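Local coordinates for De novo designed protein Foldit4 (Synthetic construct, PDB 6WI5) that is a de novo designed protein with no assigned biological function, which folds as two helices packed on a four-stranded antiparallel sheet, at residues A[8-13]-A[47-52]; A[34-39]-A[53-58]; A[4-9]-A[83-88]. One frame throughout, in Å; residues are numbered along the deposited sequence.

Interaction 1: residues A[8-13]-A[47-52]; sequences RIRVQR and EVEVHV
Ile9 and Val50 face each other as a hydrogen-bonded pair of two antiparallel strands, 8-11 and 47-52, whose axes come within 4.6 Å and run at 157° to one another. These are the central strands of the antiparallel sheet of this two-layer alpha/beta sandwich. Ile9 N donates a hydrogen bond to Val50 O at 2.8 Å, the return bond runs from Val50 N to Ile9 O, and Val11 N reaches Val48 O farther along.

On the helix-covered face, Ile9, Val11, Val48 and Val50 form an apolar patch. Val11 holds CG2 beside its own backbone N, and that methyl meets Val50 CG2 at 3.8 Å. Leu20 and Ile24 of helix 17-31 pack on Ile9, and Leu20 also covers Val11.

The other face is polar. Glu49 runs out extended beyond CG, its carboxylate flanked by Arg8 and Arg10, which probably favours the ionised form. Arg10 NE and Glu49 OE2 make a long salt bridge of 3.8 Å; the oxygen lies well out of the guanidinium plane, so charge alone acts. Arg8 lays its methylene chain alongside His51, CG over one face of the imidazole in a CH-pi contact and CD against the Glu49 carboxylate. Arg44 shares Glu49 OE1, and His51 NE2 donates to that same oxygen at 3.0 Å, meeting it on the anti side and 29° out of the carboxylate plane.

Interaction 2: residues A[34-39]-A[53-58]; sequences SVEVHV and RIRHDD
Glu36 swings CG away from its backbone N (chi1 -177°) and runs out extended, while Arg55, its hydrogen-bonded partner across the strands, keeps CG beside the backbone N (chi1 -70°) and bends at its second and third torsions, bringing a face of the guanidinium to the carboxylate. The two side chains point the same way with their planes nearly perpendicular, and Glu36 OE2 lies over that face, 2.7 Å from Arg55 NH2, in a salt bridge; Glu36 OE1 is 3.0 Å from the same Arg55 NH2.

On the same face, His38 and Arg53 run side by side. Arg53 turns at chi3 so that its guanidinium lies almost parallel to the imidazole, with NH2 over the ring face. Arg53 NH2 is 3.1 Å from His38 ND1, but the angle is too poor for a hydrogen bond. A water in the ring plane lies very close to His38 ND1, a doubtfully short bond, and donates to Arg53 O at 3.2 Å, so it may tie side chain to backbone across the strands. Beneath them, His38 N to Arg53 O and Arg53 N to His38 O, both 2.9 Å, close the backbone pair.

The reverse face is apolar: Val35 CG1 meets Ile54 CG2 at 3.6 Å, and Val37 CG2 rests beside Ile54 CG1. Val35 also sets CG2 near His56 CD2. This is the open end of the beta hairpin 36-44/47-56. Val28 of helix 17-31 covers Val35 and Val37, Ile62 and Ile69 of helix 59-76 cover Ile54, and strand 3-11 flanks Ile54 and His56 through backbone bonds.

Interaction 3: residues A[4-9]-A[83-88]; sequences VVEIRI and EVRTTT
Glu6 OE2 is gripped by Arg85 NE at 2.9 Å, and a water lies 2.7 Å from Glu6 OE2, placed to donate to it, though with more acceptors around it than protons. The other carboxylate oxygen, Glu6 OE1, accepts a hydrogen bond from Arg85 NH1, also at 2.9 Å, so the arginine holds the glutamate side-on with two nitrogens, one to each oxygen. Both oxygens lie close to the guanidinium plane, yet the carboxylate is turned 46° against it. NH1 meets OE1 on its syn side, somewhat out of the carboxylate plane, whereas NE approaches OE2 from well above that plane. A bend at chi3 (71°) in the otherwise extended Arg85 chain brings its side edge round to Glu6, and the paired hydrogen bonds should restrain rotation of both groups. The same water is hydrogen-bonded to Thr87 OG1 and lies close to Val4 O, linking the salt bridge to the next hydrogen-bonded pair, Val4 with Thr87.

Arg8 and Glu83 pair quite differently. Their planes stack only 17° apart, with Glu83 OE1 over the centre of the guanidinium; Arg8 NH2 lies 3.2 Å from that oxygen, but no N-H points at it, so the attraction is one of charge alone.

Backbone bonds join Val4 with Thr87, Glu6 with Arg85 and Arg8 with Glu83 in both directions, Glu6 N to Arg85 O being 2.7 Å. On the reverse face Val5 sets CG1 against Val84 CG1 at 3.9 Å and CG2 beside the Thr86 side chain. Charged pairs on one face and, on the other, Val5 and Ile7 turned to helix 59-76 are characteristic of an amphipathic antiparallel sheet, here where edge strand 81-87 joins central strand 3-11 in a two-layer alpha/beta sandwich.

All three contacts belong to one antiparallel sheet, ordered 36-44, 47-56, 3-11, 81-87, and each is one of its three strand-to-strand seams. Interaction 1 joins the two central strands; interactions 2 and 3 add the edges. Interactions 1 and 3 share Arg8 and Ile9, with centres about 14 Å apart, while the centres of 1 and 2 lie about 19 Å apart along strand 47-56. Interactions 2 and 3, about 11 Å apart between centres, meet where Ile54 N probably hydrogen-bonds to Val5 O. Interaction 3 pairs the first strand with the last, and the hairpin of interaction 2 lies between them in sequence, with both helices packed on one face of the sheet.

Interaction 1: residues A[8-13]-A[47-52]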
ATOM      1  N   ARG A   8       1.873   3.824   4.362  1.00 21.88           N
ATOM      2  CA  ARG A   8       3.298   3.954   4.638  1.00 22.93           C
ATOM      3  C   ARG A   8       3.765   2.699   5.361  1.00 22.35           C
ATOM      4  O   ARG A   8       3.220   2.349   6.412  1.00 26.47           O
ATOM      5  CB  ARG A   8       3.586   5.196   5.481  1.00 32.46           C
ATOM      6  CG  ARG A   8       5.063   5.414   5.771  1.00 33.38           C
ATOM      7  CD  ARG A   8       5.263   6.539   6.772  1.00 46.76           C
ATOM      8  NE  ARG A   8       4.700   6.207   8.078  1.00 57.49           N
ATOM      9  CZ  ARG A   8       4.643   7.050   9.103  1.00 65.00           C
ATOM     10  NH1 ARG A   8       5.112   8.285   8.975  1.00 56.43           N
ATOM     11  NH2 ARG A   8       4.115   6.663  10.256  1.00 61.99           N
ATOM     12  N   ILE A   9       4.769   2.030   4.801  1.00 22.29           N
ATOM     13  CA  ILE A   9       5.270   0.767   5.328  1.00 20.62           C
ATOM     14  C   ILE A   9       6.737   0.948   5.687  1.00 28.21           C
ATOM     15  O   ILE A   9       7.553   1.301   4.826  1.00 27.26           O
ATOM     16  CB  ILE A   9       5.096  -0.377   4.318  1.00 23.86           C
ATOM     17  CG1 ILE A   9       3.663  -0.400   3.787  1.00 29.50           C
ATOM     18  CG2 ILE A   9       5.462  -1.712   4.957  1.00 23.68           C
ATOM     19  CD1 ILE A   9       3.568  -0.760   2.329  1.00 26.25           C
ATOM     20  N   ARG A  10       7.072   0.703   6.951  1.00 26.24           N
ATOM     21  CA  ARG A  10       8.458   0.730   7.407  1.00 38.16           C
ATOM     22  C   ARG A  10       9.050  -0.663   7.236  1.00 38.94           C
ATOM     23  O   ARG A  10       8.621  -1.615   7.897  1.00 39.24           O
ATOM     24  CB  ARG A  10       8.545   1.195   8.858  1.00 39.68           C
ATOM     25  CG  ARG A  10       8.491   2.704   9.028  1.00 66.72           C
ATOM     26  CD  ARG A  10       8.623   3.106  10.488  1.00 82.09           C
ATOM     27  NE  ARG A  10       9.581   4.193  10.670  1.00 91.22           N
ATOM     28  CZ  ARG A  10      10.864   4.014  10.973  1.00 95.87           C
ATOM     29  NH1 ARG A  10      11.666   5.058  11.121  1.00 84.22           N
ATOM     30  NH2 ARG A  10      11.342   2.787  11.132  1.00 83.19           N
ATOM     31  N   VAL A  11      10.032  -0.784   6.347  1.00 34.44           N
ATOM     32  CA  VAL A  11      10.672  -2.058   6.042  1.00 54.03           C
ATOM     33  C   VAL A  11      11.997  -2.129   6.784  1.00 56.95           C
ATOM     34  O   VAL A  11      12.749  -1.147   6.833  1.00 55.64           O
ATOM     35  CB  VAL A  11      10.873  -2.229   4.524  1.00 48.95           C
ATOM     36  CG1 VAL A  11      11.338  -3.642   4.203  1.00 46.88           C
ATOM     37  CG2 VAL A  11       9.587  -1.904   3.779  1.00 39.52           C
ATOM     38  N   GLN A  12      12.286  -3.295   7.365  1.00 78.81           N
ATOM     39  CA  GLN A  12      13.500  -3.456   8.158  1.00 79.57           C
ATOM     40  C   GLN A  12      14.747  -3.338   7.287  1.00 67.88           C
ATOM     41  O   GLN A  12      15.607  -2.482   7.524  1.00 74.49           O
ATOM     42  CB  GLN A  12      13.474  -4.801   8.888  1.00 79.09           C
ATOM     43  N   ARG A  13      14.859  -4.188   6.273  1.00 50.75           N
ATOM     44  CA  ARG A  13      16.020  -4.214   5.395  1.00 68.45           C
ATOM     45  C   ARG A  13      15.588  -3.977   3.954  1.00 48.17           C
ATOM     46  O   ARG A  13      14.524  -4.441   3.529  1.00 46.52           O
ATOM     47  CB  ARG A  13      16.772  -5.545   5.523  1.00 76.81           C
ATOM     48  CG  ARG A  13      17.697  -5.603   6.733  1.00 84.47           C
ATOM     49  CD  ARG A  13      17.918  -7.024   7.234  1.00 97.72           C
ATOM     50  NE  ARG A  13      18.342  -7.939   6.178  1.00 94.09           N
ATOM     51  CZ  ARG A  13      17.558  -8.867   5.637  1.00 82.10           C
ATOM     52  NH1 ARG A  13      16.307  -9.006   6.057  1.00 73.84           N
ATOM     53  NH2 ARG A  13      18.025  -9.657   4.680  1.00 80.02           N
ATOM     54  N   GLU A  47      17.234   2.786   6.729  1.00 64.84           N
ATOM     55  CA  GLU A  47      15.866   2.300   6.817  1.00 64.40           C
ATOM     56  C   GLU A  47      15.091   2.722   5.576  1.00 59.55           C
ATOM     57  O   GLU A  47      15.353   3.776   4.992  1.00 52.42           O
ATOM     58  CB  GLU A  47      15.170   2.828   8.076  1.00 53.28           C
ATOM     59  N   VAL A  48      14.130   1.892   5.179  1.00 46.67           N
ATOM     60  CA  VAL A  48      13.358   2.105   3.961  1.00 34.85           C
ATOM     61  C   VAL A  48      11.887   2.250   4.327  1.00 41.06           C
ATOM     62  O   VAL A  48      11.351   1.449   5.101  1.00 40.82           O
ATOM     63  CB  VAL A  48      13.551   0.956   2.956  1.00 44.39           C
ATOM     64  CG1 VAL A  48      12.740   1.220   1.704  1.00 37.25           C
ATOM     65  CG2 VAL A  48      15.022   0.783   2.620  1.00 51.63           C
ATOM     66  N   GLU A  49      11.241   3.269   3.766  1.00 29.94           N
ATOM     67  CA  GLU A  49       9.797   3.443   3.850  1.00 33.40           C
ATOM     68  C   GLU A  49       9.198   3.288   2.460  1.00 31.05           C
ATOM     69  O   GLU A  49       9.665   3.917   1.504  1.00 33.94           O
ATOM     70  CB  GLU A  49       9.430   4.814   4.421  1.00 39.31           C
ATOM     71  CG  GLU A  49       9.572   4.942   5.927  1.00 58.06           C
ATOM     72  CD  GLU A  49       9.005   6.249   6.444  1.00 60.05           C
ATOM     73  OE1 GLU A  49       8.651   7.113   5.613  1.00 53.04           O
ATOM     74  OE2 GLU A  49       8.909   6.413   7.678  1.00 76.05           O
ATOM     75  N   VAL A  50       8.170   2.450   2.349  1.00 24.43           N
ATOM     76  CA  VAL A  50       7.430   2.270   1.105  1.00 21.85           C
ATOM     77  C   VAL A  50       6.112   3.018   1.223  1.00 26.45           C
ATOM     78  O   VAL A  50       5.326   2.764   2.145  1.00 25.65           O
ATOM     79  CB  VAL A  50       7.192   0.782   0.801  1.00 28.92           C
ATOM     80  CG1 VAL A  50       6.384   0.629  -0.478  1.00 27.49           C
ATOM     81  CG2 VAL A  50       8.520   0.043   0.693  1.00 28.70           C
ATOM     82  N   HIS A  51       5.872   3.944   0.300  1.00 21.95           N
ATOM     83  CA  HIS A  51       4.661   4.756   0.287  1.00 22.51           C
ATOM     84  C   HIS A  51       3.804   4.340  -0.899  1.00 30.21           C
ATOM     85  O   HIS A  51       4.266   4.372  -2.045  1.00 28.90           O
ATOM     86  CB  HIS A  51       4.997   6.245   0.212  1.00 21.20           C
ATOM     87  CG  HIS A  51       5.680   6.772   1.436  1.00 36.22           C
ATOM     88  ND1 HIS A  51       5.076   7.659   2.300  1.00 40.16           N
ATOM     89  CD2 HIS A  51       6.911   6.529   1.943  1.00 38.22           C
ATOM     90  CE1 HIS A  51       5.909   7.945   3.286  1.00 46.18           C
ATOM     91  NE2 HIS A  51       7.028   7.273   3.094  1.00 38.95           N
ATOM     92  N   VAL A  52       2.562   3.952  -0.623  1.00 25.17           N
ATOM     93  CA  VAL A  52       1.608   3.538  -1.645  1.00 20.98           C
ATOM     94  C   VAL A  52       0.418   4.483  -1.583  1.00 27.44           C
ATOM     95  O   VAL A  52      -0.217   4.618  -0.529  1.00 26.66           O
ATOM     96  CB  VAL A  52       1.153   2.083  -1.451  1.00 25.61           C
ATOM     97  CG1 VAL A  52       0.254   1.651  -2.599  1.00 29.07           C
ATOM     98  CG2 VAL A  52       2.353   1.157  -1.321  1.00 28.51           C
TER

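Interaction 2: residues A[34-39]-A[53-58]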
ATOM      1  N   SER A  34      -9.037  -0.173 -13.158  1.00 63.89           N
ATOM      2  CA  SER A  34      -9.427   1.219 -12.984  1.00 59.44           C
ATOM      3  C   SER A  34      -8.801   1.857 -11.751  1.00 65.63           C
ATOM      4  O   SER A  34      -8.900   3.077 -11.585  1.00 49.31           O
ATOM      5  CB  SER A  34     -10.951   1.328 -12.897  1.00 62.07           C
ATOM      6  OG  SER A  34     -11.453   0.579 -11.803  1.00 57.84           O
ATOM      7  N   VAL A  35      -8.160   1.067 -10.896  1.00 58.37           N
ATOM      8  CA  VAL A  35      -7.569   1.580  -9.666  1.00 42.49           C
ATOM      9  C   VAL A  35      -6.243   2.257  -9.986  1.00 33.78           C
ATOM     10  O   VAL A  35      -5.351   1.652 -10.591  1.00 30.47           O
ATOM     11  CB  VAL A  35      -7.384   0.449  -8.643  1.00 45.11           C
ATOM     12  CG1 VAL A  35      -6.589   0.939  -7.450  1.00 29.00           C
ATOM     13  CG2 VAL A  35      -8.736  -0.092  -8.199  1.00 44.05           C
ATOM     14  N   GLU A  36      -6.112   3.516  -9.578  1.00 27.89           N
ATOM     15  CA  GLU A  36      -4.884   4.276  -9.767  1.00 25.69           C
ATOM     16  C   GLU A  36      -3.965   4.054  -8.572  1.00 30.46           C
ATOM     17  O   GLU A  36      -4.390   4.195  -7.422  1.00 27.03           O
ATOM     18  CB  GLU A  36      -5.207   5.762  -9.934  1.00 29.48           C
ATOM     19  CG  GLU A  36      -4.017   6.660 -10.202  1.00 52.49           C
ATOM     20  CD  GLU A  36      -4.434   8.098 -10.446  1.00 58.00           C
ATOM     21  OE1 GLU A  36      -5.652   8.350 -10.575  1.00 51.66           O
ATOM     22  OE2 GLU A  36      -3.549   8.977 -10.506  1.00 76.26           O
ATOM     23  N   VAL A  37      -2.711   3.696  -8.843  1.00 25.70           N
ATOM     24  CA  VAL A  37      -1.756   3.380  -7.786  1.00 21.81           C
ATOM     25  C   VAL A  37      -0.409   4.009  -8.123  1.00 29.41           C
ATOM     26  O   VAL A  37       0.014   4.021  -9.284  1.00 29.81           O
ATOM     27  CB  VAL A  37      -1.625   1.853  -7.575  1.00 26.95           C
ATOM     28  CG1 VAL A  37      -1.091   1.168  -8.831  1.00 28.83           C
ATOM     29  CG2 VAL A  37      -0.745   1.551  -6.372  1.00 18.62           C
ATOM     30  N   HIS A  38       0.252   4.552  -7.102  1.00 23.74           N
ATOM     31  CA  HIS A  38       1.606   5.075  -7.213  1.00 30.83           C
ATOM     32  C   HIS A  38       2.416   4.587  -6.021  1.00 31.57           C
ATOM     33  O   HIS A  38       1.926   4.587  -4.887  1.00 27.19           O
ATOM     34  CB  HIS A  38       1.627   6.611  -7.265  1.00 39.43           C
ATOM     35  CG  HIS A  38       0.933   7.190  -8.459  1.00 58.52           C
ATOM     36  ND1 HIS A  38      -0.419   7.454  -8.478  1.00 64.38           N
ATOM     37  CD2 HIS A  38       1.405   7.560  -9.673  1.00 62.49           C
ATOM     38  CE1 HIS A  38      -0.751   7.961  -9.652  1.00 61.88           C
ATOM     39  NE2 HIS A  38       0.339   8.034 -10.396  1.00 67.01           N
ATOM     40  N   VAL A  39       3.653   4.171  -6.279  1.00 23.43           N
ATOM     41  CA  VAL A  39       4.530   3.613  -5.259  1.00 23.01           C
ATOM     42  C   VAL A  39       5.802   4.447  -5.195  1.00 32.75           C
ATOM     43  O   VAL A  39       6.378   4.797  -6.230  1.00 33.86           O
ATOM     44  CB  VAL A  39       4.859   2.132  -5.546  1.00 32.16           C
ATOM     45  CG1 VAL A  39       5.807   1.581  -4.493  1.00 30.01           C
ATOM     46  CG2 VAL A  39       3.583   1.308  -5.599  1.00 30.82           C
ATOM     47  N   ARG A  53       0.114   5.132  -2.702  1.00 21.82           N
ATOM     48  CA  ARG A  53      -1.056   5.992  -2.817  1.00 19.47           C
ATOM     49  C   ARG A  53      -2.026   5.389  -3.823  1.00 21.49           C
ATOM     50  O   ARG A  53      -1.635   5.058  -4.948  1.00 22.40           O
ATOM     51  CB  ARG A  53      -0.668   7.412  -3.233  1.00 26.22           C
ATOM     52  CG  ARG A  53      -1.835   8.383  -3.213  1.00 35.28           C
ATOM     53  CD  ARG A  53      -1.390   9.808  -3.485  1.00 43.10           C
ATOM     54  NE  ARG A  53      -0.743   9.942  -4.785  1.00 65.81           N
ATOM     55  CZ  ARG A  53      -1.397  10.091  -5.932  1.00 77.14           C
ATOM     56  NH1 ARG A  53      -2.723  10.117  -5.942  1.00 66.87           N
ATOM     57  NH2 ARG A  53      -0.727  10.208  -7.070  1.00 84.64           N
ATOM     58  N   ILE A  54      -3.282   5.246  -3.413  1.00 21.55           N
ATOM     59  CA  ILE A  54      -4.320   4.614  -4.219  1.00 25.48           C
ATOM     60  C   ILE A  54      -5.508   5.559  -4.303  1.00 28.51           C
ATOM     61  O   ILE A  54      -5.960   6.084  -3.280  1.00 23.46           O
ATOM     62  CB  ILE A  54      -4.749   3.256  -3.630  1.00 25.33           C
ATOM     63  CG1 ILE A  54      -3.571   2.283  -3.610  1.00 24.54           C
ATOM     64  CG2 ILE A  54      -5.902   2.670  -4.420  1.00 25.61           C
ATOM     65  CD1 ILE A  54      -3.885   0.962  -2.946  1.00 43.49           C
ATOM     66  N   ARG A  55      -6.010   5.777  -5.516  1.00 19.73           N
ATOM     67  CA  ARG A  55      -7.164   6.634  -5.752  1.00 21.84           C
ATOM     68  C   ARG A  55      -8.250   5.837  -6.462  1.00 29.48           C
ATOM     69  O   ARG A  55      -7.964   5.105  -7.416  1.00 26.38           O
ATOM     70  CB  ARG A  55      -6.785   7.864  -6.585  1.00 31.24           C
ATOM     71  CG  ARG A  55      -5.917   8.883  -5.864  1.00 47.78           C
ATOM     72  CD  ARG A  55      -6.201  10.284  -6.387  1.00 45.85           C
ATOM     73  NE  ARG A  55      -6.028  10.374  -7.834  1.00 54.74           N
ATOM     74  CZ  ARG A  55      -5.129  11.147  -8.435  1.00 70.55           C
ATOM     75  NH1 ARG A  55      -4.325  11.916  -7.714  1.00 55.73           N
ATOM     76  NH2 ARG A  55      -5.041  11.160  -9.758  1.00 66.66           N
ATOM     77  N   HIS A  56      -9.490   5.981  -5.996  1.00 26.66           N
ATOM     78  CA  HIS A  56     -10.620   5.295  -6.609  1.00 27.98           C
ATOM     79  C   HIS A  56     -11.905   6.000  -6.199  1.00 30.64           C
ATOM     80  O   HIS A  56     -11.945   6.738  -5.211  1.00 30.69           O
ATOM     81  CB  HIS A  56     -10.666   3.816  -6.210  1.00 25.18           C
ATOM     82  CG  HIS A  56     -11.471   2.963  -7.143  1.00 32.32           C
ATOM     83  ND1 HIS A  56     -12.668   2.390  -6.781  1.00 41.31           N
ATOM     84  CD2 HIS A  56     -11.243   2.591  -8.425  1.00 46.87           C
ATOM     85  CE1 HIS A  56     -13.146   1.696  -7.802  1.00 44.74           C
ATOM     86  NE2 HIS A  56     -12.300   1.802  -8.808  1.00 41.47           N
ATOM     87  N   ASP A  57     -12.960   5.751  -6.977  1.00 28.21           N
ATOM     88  CA  ASP A  57     -14.261   6.356  -6.719  1.00 33.90           C
ATOM     89  C   ASP A  57     -15.121   5.542  -5.758  1.00 39.82           C
ATOM     90  O   ASP A  57     -15.951   6.119  -5.045  1.00 48.35           O
ATOM     91  CB  ASP A  57     -15.023   6.554  -8.035  1.00 46.19           C
ATOM     92  CG  ASP A  57     -14.262   7.412  -9.030  1.00 69.41           C
ATOM     93  OD1 ASP A  57     -13.815   6.875 -10.065  1.00 81.56           O
ATOM     94  OD2 ASP A  57     -14.103   8.622  -8.772  1.00 66.10           O
ATOM     95  N   ASP A  58     -14.944   4.220  -5.720  1.00 36.54           N
ATOM     96  CA  ASP A  58     -15.785   3.328  -4.927  1.00 35.17           C
ATOM     97  C   ASP A  58     -15.097   3.034  -3.598  1.00 37.88           C
ATOM     98  O   ASP A  58     -14.034   2.405  -3.568  1.00 33.60           O
ATOM     99  CB  ASP A  58     -16.073   2.039  -5.695  1.00 51.88           C
ATOM    100  CG  ASP A  58     -16.944   1.074  -4.912  1.00 49.28           C
ATOM    101  OD1 ASP A  58     -18.049   1.475  -4.489  1.00 64.89           O
ATOM    102  OD2 ASP A  58     -16.528  -0.089  -4.733  1.00 60.88           O
TER
HETATM  103  O   HOH W   1      -2.503   7.302  -7.017  1.00 38.27           O

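Interaction 3: residues A[4-9]-A[83-88]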
ATOM      1  N   VAL A   4      -9.008   8.634  -1.486  1.00 17.40           N
ATOM      2  CA  VAL A   4      -7.556   8.553  -1.575  1.00 18.33           C
ATOM      3  C   VAL A   4      -7.041   7.873  -0.316  1.00 25.86           C
ATOM      4  O   VAL A   4      -7.373   8.290   0.799  1.00 21.50           O
ATOM      5  CB  VAL A   4      -6.913   9.941  -1.744  1.00 25.65           C
ATOM      6  CG1 VAL A   4      -5.398   9.815  -1.816  1.00 26.05           C
ATOM      7  CG2 VAL A   4      -7.455  10.634  -2.983  1.00 38.09           C
ATOM      8  N   VAL A   5      -6.237   6.828  -0.494  1.00 19.47           N
ATOM      9  CA  VAL A   5      -5.628   6.102   0.613  1.00 19.62           C
ATOM     10  C   VAL A   5      -4.119   6.137   0.435  1.00 23.89           C
ATOM     11  O   VAL A   5      -3.610   5.837  -0.651  1.00 25.05           O
ATOM     12  CB  VAL A   5      -6.133   4.651   0.698  1.00 27.69           C
ATOM     13  CG1 VAL A   5      -5.382   3.893   1.785  1.00 27.39           C
ATOM     14  CG2 VAL A   5      -7.617   4.635   0.974  1.00 21.53           C
ATOM     15  N   GLU A   6      -3.411   6.505   1.497  1.00 19.28           N
ATOM     16  CA  GLU A   6      -1.956   6.533   1.510  1.00 18.60           C
ATOM     17  C   GLU A   6      -1.463   5.555   2.564  1.00 24.25           C
ATOM     18  O   GLU A   6      -1.836   5.660   3.736  1.00 24.67           O
ATOM     19  CB  GLU A   6      -1.436   7.942   1.795  1.00 23.96           C
ATOM     20  CG  GLU A   6      -2.071   9.011   0.927  1.00 31.48           C
ATOM     21  CD  GLU A   6      -1.812  10.410   1.446  1.00 64.75           C
ATOM     22  OE1 GLU A   6      -0.694  10.926   1.241  1.00 75.54           O
ATOM     23  OE2 GLU A   6      -2.725  10.987   2.075  1.00 40.74           O
ATOM     24  N   ILE A   7      -0.637   4.601   2.144  1.00 20.80           N
ATOM     25  CA  ILE A   7      -0.126   3.553   3.017  1.00 20.43           C
ATOM     26  C   ILE A   7       1.381   3.721   3.132  1.00 26.80           C
ATOM     27  O   ILE A   7       2.084   3.763   2.116  1.00 28.17           O
ATOM     28  CB  ILE A   7      -0.481   2.152   2.487  1.00 23.08           C
ATOM     29  CG1 ILE A   7      -1.984   2.043   2.229  1.00 28.20           C
ATOM     30  CG2 ILE A   7      -0.032   1.082   3.471  1.00 21.32           C
ATOM     31  CD1 ILE A   7      -2.402   0.718   1.637  1.00 31.12           C
ATOM     32  N   ARG A   8       1.873   3.824   4.362  1.00 21.88           N
ATOM     33  CA  ARG A   8       3.298   3.954   4.638  1.00 22.93           C
ATOM     34  C   ARG A   8       3.765   2.699   5.361  1.00 22.35           C
ATOM     35  O   ARG A   8       3.220   2.349   6.412  1.00 26.47           O
ATOM     36  CB  ARG A   8       3.586   5.196   5.481  1.00 32.46           C
ATOM     37  CG  ARG A   8       5.063   5.414   5.771  1.00 33.38           C
ATOM     38  CD  ARG A   8       5.263   6.539   6.772  1.00 46.76           C
ATOM     39  NE  ARG A   8       4.700   6.207   8.078  1.00 57.49           N
ATOM     40  CZ  ARG A   8       4.643   7.050   9.103  1.00 65.00           C
ATOM     41  NH1 ARG A   8       5.112   8.285   8.975  1.00 56.43           N
ATOM     42  NH2 ARG A   8       4.115   6.663  10.256  1.00 61.99           N
ATOM     43  N   ILE A   9       4.769   2.030   4.801  1.00 22.29           N
ATOM     44  CA  ILE A   9       5.270   0.767   5.328  1.00 20.62           C
ATOM     45  C   ILE A   9       6.737   0.948   5.687  1.00 28.21           C
ATOM     46  O   ILE A   9       7.553   1.301   4.826  1.00 27.26           O
ATOM     47  CB  ILE A   9       5.096  -0.377   4.318  1.00 23.86           C
ATOM     48  CG1 ILE A   9       3.663  -0.400   3.787  1.00 29.50           C
ATOM     49  CG2 ILE A   9       5.462  -1.712   4.957  1.00 23.68           C
ATOM     50  CD1 ILE A   9       3.568  -0.760   2.329  1.00 26.25           C
ATOM     51  N   GLU A  83       1.157   2.520   8.432  1.00 21.09           N
ATOM     52  CA  GLU A  83       0.268   3.632   8.742  1.00 25.64           C
ATOM     53  C   GLU A  83      -0.614   3.887   7.530  1.00 21.85           C
ATOM     54  O   GLU A  83      -0.114   3.967   6.403  1.00 23.62           O
ATOM     55  CB  GLU A  83       1.054   4.896   9.104  1.00 27.72           C
ATOM     56  CG  GLU A  83       0.185   6.034   9.628  1.00 41.39           C
ATOM     57  CD  GLU A  83       0.966   7.314   9.863  1.00 59.34           C
ATOM     58  OE1 GLU A  83       1.489   7.884   8.882  1.00 62.83           O
ATOM     59  OE2 GLU A  83       1.061   7.747  11.032  1.00 69.41           O
ATOM     60  N   VAL A  84      -1.919   4.009   7.758  1.00 21.36           N
ATOM     61  CA  VAL A  84      -2.897   4.166   6.688  1.00 20.02           C
ATOM     62  C   VAL A  84      -3.607   5.498   6.872  1.00 19.03           C
ATOM     63  O   VAL A  84      -4.123   5.787   7.958  1.00 22.03           O
ATOM     64  CB  VAL A  84      -3.910   3.008   6.672  1.00 22.43           C
ATOM     65  CG1 VAL A  84      -4.930   3.210   5.560  1.00 26.30           C
ATOM     66  CG2 VAL A  84      -3.191   1.677   6.507  1.00 24.65           C
ATOM     67  N   ARG A  85      -3.638   6.299   5.809  1.00 14.23           N
ATOM     68  CA  ARG A  85      -4.321   7.587   5.812  1.00 17.35           C
ATOM     69  C   ARG A  85      -5.337   7.590   4.680  1.00 21.45           C
ATOM     70  O   ARG A  85      -4.970   7.404   3.516  1.00 21.38           O
ATOM     71  CB  ARG A  85      -3.328   8.741   5.654  1.00 21.16           C
ATOM     72  CG  ARG A  85      -3.939  10.106   5.900  1.00 33.33           C
ATOM     73  CD  ARG A  85      -2.872  11.170   6.084  1.00 43.33           C
ATOM     74  NE  ARG A  85      -2.176  11.477   4.840  1.00 57.67           N
ATOM     75  CZ  ARG A  85      -1.247  12.420   4.720  1.00 69.11           C
ATOM     76  NH1 ARG A  85      -0.664  12.636   3.548  1.00 59.81           N
ATOM     77  NH2 ARG A  85      -0.901  13.149   5.772  1.00 64.34           N
ATOM     78  N   THR A  86      -6.606   7.797   5.022  1.00 17.80           N
ATOM     79  CA  THR A  86      -7.704   7.747   4.065  1.00 16.03           C
ATOM     80  C   THR A  86      -8.394   9.103   4.022  1.00 23.33           C
ATOM     81  O   THR A  86      -8.778   9.637   5.066  1.00 20.78           O
ATOM     82  CB  THR A  86      -8.714   6.660   4.442  1.00 23.88           C
ATOM     83  OG1 THR A  86      -8.041   5.401   4.556  1.00 30.55           O
ATOM     84  CG2 THR A  86      -9.802   6.558   3.383  1.00 28.20           C
ATOM     85  N   THR A  87      -8.558   9.649   2.820  1.00 20.04           N
ATOM     86  CA  THR A  87      -9.158  10.964   2.633  1.00 16.60           C
ATOM     87  C   THR A  87     -10.427  10.828   1.805  1.00 26.15           C
ATOM     88  O   THR A  87     -10.398  10.267   0.704  1.00 20.69           O
ATOM     89  CB  THR A  87      -8.186  11.926   1.948  1.00 24.83           C
ATOM     90  OG1 THR A  87      -6.973  12.004   2.706  1.00 26.15           O
ATOM     91  CG2 THR A  87      -8.800  13.316   1.832  1.00 27.82           C
ATOM     92  N   THR A  88     -11.537  11.339   2.336  1.00 23.35           N
ATOM     93  CA  THR A  88     -12.823  11.297   1.656  1.00 26.04           C
ATOM     94  C   THR A  88     -13.468  12.677   1.688  1.00 28.91           C
ATOM     95  O   THR A  88     -13.192  13.489   2.576  1.00 25.46           O
ATOM     96  CB  THR A  88     -13.779  10.274   2.296  1.00 35.08           C
ATOM     97  OG1 THR A  88     -14.056  10.658   3.649  1.00 42.68           O
ATOM     98  CG2 THR A  88     -13.171   8.875   2.284  1.00 39.36           C
TER
HETATM   99  O   HOH W   2      -5.245  10.153   2.243  1.00 25.32           O